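Local structure of putative hexose oxidase (5AWV) at residues A[45-48]-A[54-57]; A[95-98]-A[104-107]. The protein is a glycopeptide hexose oxidase that binds FAD and teicoplanin and probably oxidises a sugar-derived group of such antibiotics in a flavin-dependent reaction. One frame throughout, in Å; residues are numbered along the deposited sequence.

Contact 1 of 2, residues A[45-48]-A[54-57]; sequences LKLR and FNGE
Lys46 faces Gly56 with 7.2 Å between their CA atoms, and Leu47 faces Asn55 with 7.5 Å between theirs, so the two short segments pass each other in opposite directions without pairing as strands. Helix 42-46 ends here: Leu47 is the first residue to leave helical backbone angles, and the chain turns back through 54-57. Lysine suits the end of this helix because its long chain can span the gap. Lys46 CG stands anti to the backbone N (chi1 -171°), carrying the chain across to 54-57, and the bend at chi3 (93°) brings the ammonium down on the opposite backbone. There NZ donates to Gly56 O at 2.7 Å, almost straight down the C=O bond (174°), a short bond that pins the end of the side chain. The carboxylate of Glu57 lies beside the same chain, but NZ to OE1 is 3.8 Å, a long salt bridge, and OE2 makes a weak hydrogen bond to Tyr42 OH.

In the fold, this is the loop between helix 42-46 and strand 60-63, the latter part of the small mixed sheet beside the FAD; the contact itself lies at the surface, away from the cofactor. One water bridges the two segments. It accepts hydrogen bonds from Lys46 NZ at 3.0 Å, from Asn55 ND2 at 3.2 Å and from the backbone N of Gly56, and it donates to Lys46 O, a carbonyl at the end of the helix. The asparagine amide is well suited to this exposed site: the same ND2 that gives a hydrogen to the water also touches Leu47 CD2 at 3.7 Å, where the two side chains cross obliquely. Leu47 also packs on Arg349 of a second subunit.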
loop_
_atom_site.group_PDB
_atom_site.type_symbol
_atom_site.label_atom_id
_atom_site.label_comp_id
_atom_site.label_asym_id
_atom_site.label_seq_id
_atom_site.Cartn_x
_atom_site.Cartn_y
_atom_site.Cartn_z
ATOM N N LEU A 45 -11.768 -14.766 5.907
ATOM C CA LEU A 45 -10.886 -14.514 4.795
ATOM C C LEU A 45 -11.551 -13.750 3.655
ATOM O O LEU A 45 -10.904 -12.884 3.057
ATOM C CB LEU A 45 -10.234 -15.769 4.330
ATOM C CG LEU A 45 -9.324 -16.405 5.374
ATOM C CD1 LEU A 45 -8.861 -17.797 4.947
ATOM C CD2 LEU A 45 -8.115 -15.524 5.618
ATOM N N LYS A 46 -12.854 -14.005 3.469
ATOM C CA LYS A 46 -13.652 -13.390 2.412
ATOM C C LYS A 46 -13.841 -11.937 2.779
ATOM O O LYS A 46 -14.079 -11.072 1.915
ATOM C CB LYS A 46 -15.030 -14.090 2.342
ATOM C CG LYS A 46 -15.930 -13.726 1.162
ATOM C CD LYS A 46 -17.335 -14.341 1.348
ATOM C CE LYS A 46 -18.240 -13.378 2.004
ATOM N NZ LYS A 46 -18.604 -12.346 0.986
ATOM N N LEU A 47 -13.821 -11.671 4.069
ATOM C CA LEU A 47 -14.207 -10.328 4.561
ATOM C C LEU A 47 -13.046 -9.522 5.018
ATOM O O LEU A 47 -13.208 -8.559 5.743
ATOM C CB LEU A 47 -15.251 -10.439 5.684
ATOM C CG LEU A 47 -16.632 -10.894 5.252
ATOM C CD1 LEU A 47 -17.439 -11.147 6.508
ATOM C CD2 LEU A 47 -17.364 -9.957 4.282
ATOM N N ARG A 48 -11.841 -9.914 4.694
ATOM C CA ARG A 48 -10.766 -9.106 5.280
ATOM C C ARG A 48 -10.256 -7.949 4.434
ATOM O O ARG A 48 -9.345 -7.281 4.818
ATOM C CB ARG A 48 -9.642 -9.982 5.746
ATOM C CG ARG A 48 -8.767 -10.556 4.707
ATOM C CD ARG A 48 -7.647 -11.221 5.517
ATOM N NE ARG A 48 -6.621 -11.640 4.602
ATOM C CZ ARG A 48 -5.549 -10.929 4.224
ATOM N NH1 ARG A 48 -5.222 -9.781 4.786
ATOM N NH2 ARG A 48 -4.756 -11.462 3.329
ATOM N N PHE A 54 -16.983 -3.430 -1.221
ATOM C CA PHE A 54 -16.757 -4.558 -2.118
ATOM C C PHE A 54 -16.927 -5.930 -1.453
ATOM O O PHE A 54 -16.374 -6.196 -0.371
ATOM C CB PHE A 54 -15.336 -4.472 -2.664
ATOM C CG PHE A 54 -14.913 -3.088 -3.099
ATOM C CD1 PHE A 54 -15.652 -2.412 -4.038
ATOM C CD2 PHE A 54 -13.761 -2.525 -2.621
ATOM C CE1 PHE A 54 -15.253 -1.156 -4.501
ATOM C CE2 PHE A 54 -13.385 -1.251 -3.023
ATOM C CZ PHE A 54 -14.132 -0.572 -3.968
ATOM N N ASN A 55 -17.583 -6.840 -2.179
ATOM C CA ASN A 55 -17.816 -8.192 -1.714
ATOM C C ASN A 55 -17.741 -9.134 -2.842
ATOM O O ASN A 55 -18.137 -8.797 -3.942
ATOM C CB ASN A 55 -19.229 -8.352 -1.118
ATOM C CG ASN A 55 -19.323 -7.675 0.204
ATOM O OD1 ASN A 55 -19.811 -6.556 0.267
ATOM N ND2 ASN A 55 -18.722 -8.262 1.239
ATOM N N GLY A 56 -17.243 -10.297 -2.551
ATOM C CA GLY A 56 -17.184 -11.391 -3.482
ATOM C C GLY A 56 -17.618 -12.655 -2.790
ATOM O O GLY A 56 -17.945 -12.640 -1.591
ATOM N N GLU A 57 -17.651 -13.733 -3.558
ATOM C CA GLU A 57 -18.065 -15.045 -3.070
ATOM C C GLU A 57 -17.184 -16.072 -3.808
ATOM O O GLU A 57 -17.615 -16.703 -4.742
ATOM C CB GLU A 57 -19.593 -15.240 -3.356
ATOM C CG GLU A 57 -20.222 -16.485 -2.730
ATOM C CD GLU A 57 -20.173 -16.460 -1.189
ATOM O OE1 GLU A 57 -20.331 -15.330 -0.635
ATOM O OE2 GLU A 57 -19.961 -17.550 -0.561
HETATM O O HOH W 1 -16.449 -10.334 0.503
#

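Contact 2 of 2, residues A[95-98]-A[104-107]. With FAD (flavin-adenine dinucleotide), chain M.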
loop_
_atom_site.group_PDB
_atom_site.type_symbol
_atom_site.label_atom_id
_atom_site.label_comp_id
_atom_site.label_asym_id
_atom_site.label_seq_id
_atom_site.Cartn_x
_atom_site.Cartn_y
_atom_site.Cartn_z
ATOM N N ASP A 95 -12.395 -2.810 -6.447
ATOM C CA ASP A 95 -12.901 -4.205 -6.377
ATOM C C ASP A 95 -12.013 -5.234 -7.078
ATOM O O ASP A 95 -12.524 -6.238 -7.581
ATOM C CB ASP A 95 -14.298 -4.300 -7.006
ATOM C CG ASP A 95 -14.265 -4.143 -8.525
ATOM O OD1 ASP A 95 -13.194 -3.733 -9.136
ATOM O OD2 ASP A 95 -15.340 -4.432 -9.095
ATOM N N PHE A 96 -10.704 -5.063 -7.040
ATOM C CA PHE A 96 -9.828 -5.937 -7.800
ATOM C C PHE A 96 -9.804 -7.344 -7.202
ATOM O O PHE A 96 -9.580 -8.322 -7.922
ATOM C CB PHE A 96 -8.406 -5.420 -7.854
ATOM C CG PHE A 96 -8.226 -4.072 -8.504
ATOM C CD1 PHE A 96 -9.226 -3.435 -9.258
ATOM C CD2 PHE A 96 -6.988 -3.449 -8.414
ATOM C CE1 PHE A 96 -8.971 -2.224 -9.876
ATOM C CE2 PHE A 96 -6.756 -2.219 -9.031
ATOM C CZ PHE A 96 -7.754 -1.583 -9.750
ATOM N N VAL A 97 -10.027 -7.464 -5.899
ATOM C CA VAL A 97 -10.032 -8.746 -5.241
ATOM C C VAL A 97 -11.447 -9.173 -4.907
ATOM O O VAL A 97 -11.752 -10.365 -5.103
ATOM C CB VAL A 97 -9.180 -8.712 -3.950
ATOM C CG1 VAL A 97 -9.155 -10.046 -3.225
ATOM C CG2 VAL A 97 -7.753 -8.248 -4.313
ATOM N N ASP A 98 -12.259 -8.265 -4.351
ATOM C CA ASP A 98 -13.570 -8.593 -3.845
ATOM C C ASP A 98 -14.606 -8.120 -4.887
ATOM O O ASP A 98 -14.947 -6.940 -4.977
ATOM C CB ASP A 98 -13.858 -7.951 -2.517
ATOM C CG ASP A 98 -13.000 -8.505 -1.395
ATOM O OD1 ASP A 98 -12.879 -9.740 -1.279
ATOM O OD2 ASP A 98 -12.497 -7.656 -0.595
ATOM N N VAL A 104 -11.213 -17.613 -7.179
ATOM C CA VAL A 104 -10.252 -18.032 -6.194
ATOM C C VAL A 104 -9.487 -16.833 -5.689
ATOM O O VAL A 104 -8.978 -16.046 -6.491
ATOM C CB VAL A 104 -9.277 -19.000 -6.825
ATOM C CG1 VAL A 104 -8.238 -19.412 -5.851
ATOM C CG2 VAL A 104 -10.021 -20.299 -7.223
ATOM N N ILE A 105 -9.333 -16.733 -4.371
ATOM C CA ILE A 105 -8.376 -15.771 -3.793
ATOM C C ILE A 105 -7.144 -16.506 -3.313
ATOM O O ILE A 105 -7.261 -17.477 -2.573
ATOM C CB ILE A 105 -9.040 -14.967 -2.652
ATOM C CG1 ILE A 105 -10.180 -14.191 -3.238
ATOM C CG2 ILE A 105 -8.005 -14.039 -1.999
ATOM C CD1 ILE A 105 -10.988 -13.394 -2.258
ATOM N N ILE A 106 -5.963 -16.149 -3.807
ATOM C CA ILE A 106 -4.753 -16.587 -3.195
ATOM C C ILE A 106 -4.384 -15.549 -2.086
ATOM O O ILE A 106 -3.998 -14.412 -2.378
ATOM C CB ILE A 106 -3.619 -16.773 -4.198
ATOM C CG1 ILE A 106 -4.072 -17.825 -5.250
ATOM C CG2 ILE A 106 -2.360 -17.203 -3.492
ATOM C CD1 ILE A 106 -3.088 -18.033 -6.390
ATOM N N ASP A 107 -4.455 -16.010 -0.845
ATOM C CA ASP A 107 -4.314 -15.167 0.317
ATOM C C ASP A 107 -2.914 -15.361 0.877
ATOM O O ASP A 107 -2.517 -16.479 1.184
ATOM C CB ASP A 107 -5.394 -15.491 1.347
ATOM C CG ASP A 107 -5.373 -14.514 2.548
ATOM O OD1 ASP A 107 -4.271 -14.312 3.127
ATOM O OD2 ASP A 107 -6.439 -13.924 2.833
HETATM P PA FAD M . -4.617 -5.875 -1.608
HETATM O O1A FAD M . -6.056 -5.405 -1.647
HETATM O O2A FAD M . -4.247 -7.112 -0.931
HETATM O O5B FAD M . -4.006 -5.884 -3.066
HETATM C C5B FAD M . -4.116 -4.753 -3.997
HETATM C C4B FAD M . -3.897 -5.224 -5.400
HETATM O O4B FAD M . -2.598 -5.788 -5.615
HETATM C C3B FAD M . -4.883 -6.282 -5.923
HETATM O O3B FAD M . -5.110 -6.227 -7.352
HETATM C C2B FAD M . -4.134 -7.516 -5.525
HETATM O O2B FAD M . -4.603 -8.613 -6.236
HETATM C C1B FAD M . -2.710 -7.170 -5.811
HETATM N N9A FAD M . -1.803 -7.941 -4.994
HETATM C C8A FAD M . -1.748 -8.092 -3.665
HETATM N N7A FAD M . -0.688 -8.839 -3.284
HETATM C C5A FAD M . -0.023 -9.167 -4.384
HETATM C C6A FAD M . 1.152 -10.009 -4.690
HETATM N N6A FAD M . 1.783 -10.597 -3.677
HETATM N N1A FAD M . 1.531 -10.096 -6.000
HETATM C C2A FAD M . 0.825 -9.489 -6.999
HETATM N N3A FAD M . -0.291 -8.735 -6.802
HETATM C C4A FAD M . -0.750 -8.608 -5.524
HETATM N N1 FAD M . -0.650 4.134 -0.252
HETATM C C2 FAD M . 0.449 4.940 -0.149
HETATM O O2 FAD M . 1.321 4.897 -1.047
HETATM N N3 FAD M . 0.649 5.757 0.896
HETATM C C4 FAD M . -0.155 5.742 1.980
HETATM O O4 FAD M . 0.066 6.476 2.968
HETATM C C4X FAD M . -1.340 4.874 1.963
HETATM N N5 FAD M . -2.221 4.799 3.023
HETATM C C5X FAD M . -3.269 3.919 3.051
HETATM C C6 FAD M . -4.075 3.859 4.207
HETATM C C7 FAD M . -5.198 2.994 4.107
HETATM C C7M FAD M . -6.159 2.902 5.320
HETATM C C8 FAD M . -5.476 2.118 2.901
HETATM C C8M FAD M . -6.512 1.021 2.939
HETATM C C9 FAD M . -4.580 2.192 1.811
HETATM C C9A FAD M . -3.530 3.062 1.832
HETATM N N10 FAD M . -2.621 3.188 0.747
HETATM C C10 FAD M . -1.524 4.034 0.782
HETATM C "C1'" FAD M . -2.834 2.407 -0.516
HETATM C "C2'" FAD M . -2.057 1.146 -0.562
HETATM O "O2'" FAD M . -0.737 1.507 -0.921
HETATM C "C3'" FAD M . -2.678 0.375 -1.667
HETATM O "O3'" FAD M . -4.047 0.208 -1.292
HETATM C "C4'" FAD M . -1.978 -1.003 -1.824
HETATM O "O4'" FAD M . -2.263 -1.463 -3.147
HETATM C "C5'" FAD M . -2.572 -1.963 -0.824
HETATM O "O5'" FAD M . -1.860 -3.216 -0.852
HETATM P P FAD M . -2.474 -4.453 -0.105
HETATM O O1P FAD M . -1.562 -5.577 -0.181
HETATM O O2P FAD M . -2.946 -4.127 1.285
HETATM O O3P FAD M . -3.837 -4.607 -0.932
#
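The wall of the FAD pocket beside the adenosine ribose is where Val97, in the loop after strand 84-87, meets Ile105 on strand 104-107. The branched valine serves two neighbours at once. CG1, anti to the backbone N (chi1 -180°), reaches Ile105 CD1 at 3.9 Å, whereas CG2 turns to the cofactor, 3.7 Å from the ribose O2B. The two side chains cross at about a right angle and touch through one methyl each, with the CA atoms of Val97 and Ile105 7.4 Å apart. Ile105 can bridge that width because its long branch ends in CD1, while its backbone is hydrogen-bonded to that of His62 on the adjoining strand 60-63. Strand 104-107 runs parallel to both 60-63 and 84-87 in the mixed sheet of the FAD-binding domain, and Ile105 also packs on Ile61 and Arg87. Asp98 touches Ile105 CD1 only in passing, through OD1 at 4.2 Å; OD2 forms a salt bridge with Arg87. Next to Val97, Phe96 CB lies 3.4 Å from FAD O3B, which sits at the edge of the phenyl ring near its plane. That ring is stacked on His517.

Contact 2 is buried and apolar, a methyl pair backing the cofactor, whereas contact 1 lies at the surface and is polar, with an ammonium, a carboxylate and a water between loop and helix end. Both belong to the same region: 54-57 leads into strand 60-63, the neighbour of strand 104-107 in the mixed sheet, and the contact centres are about 8 Å apart. A salt bridge ties them, Arg48 NE to Asp107 OD2 at 2.9 Å, joining the start of the loop to the end of the strand. Phe54 adds packing, its CB lying 3.4 Å from Asp98 O, and Leu45 CD2 touches Asp107.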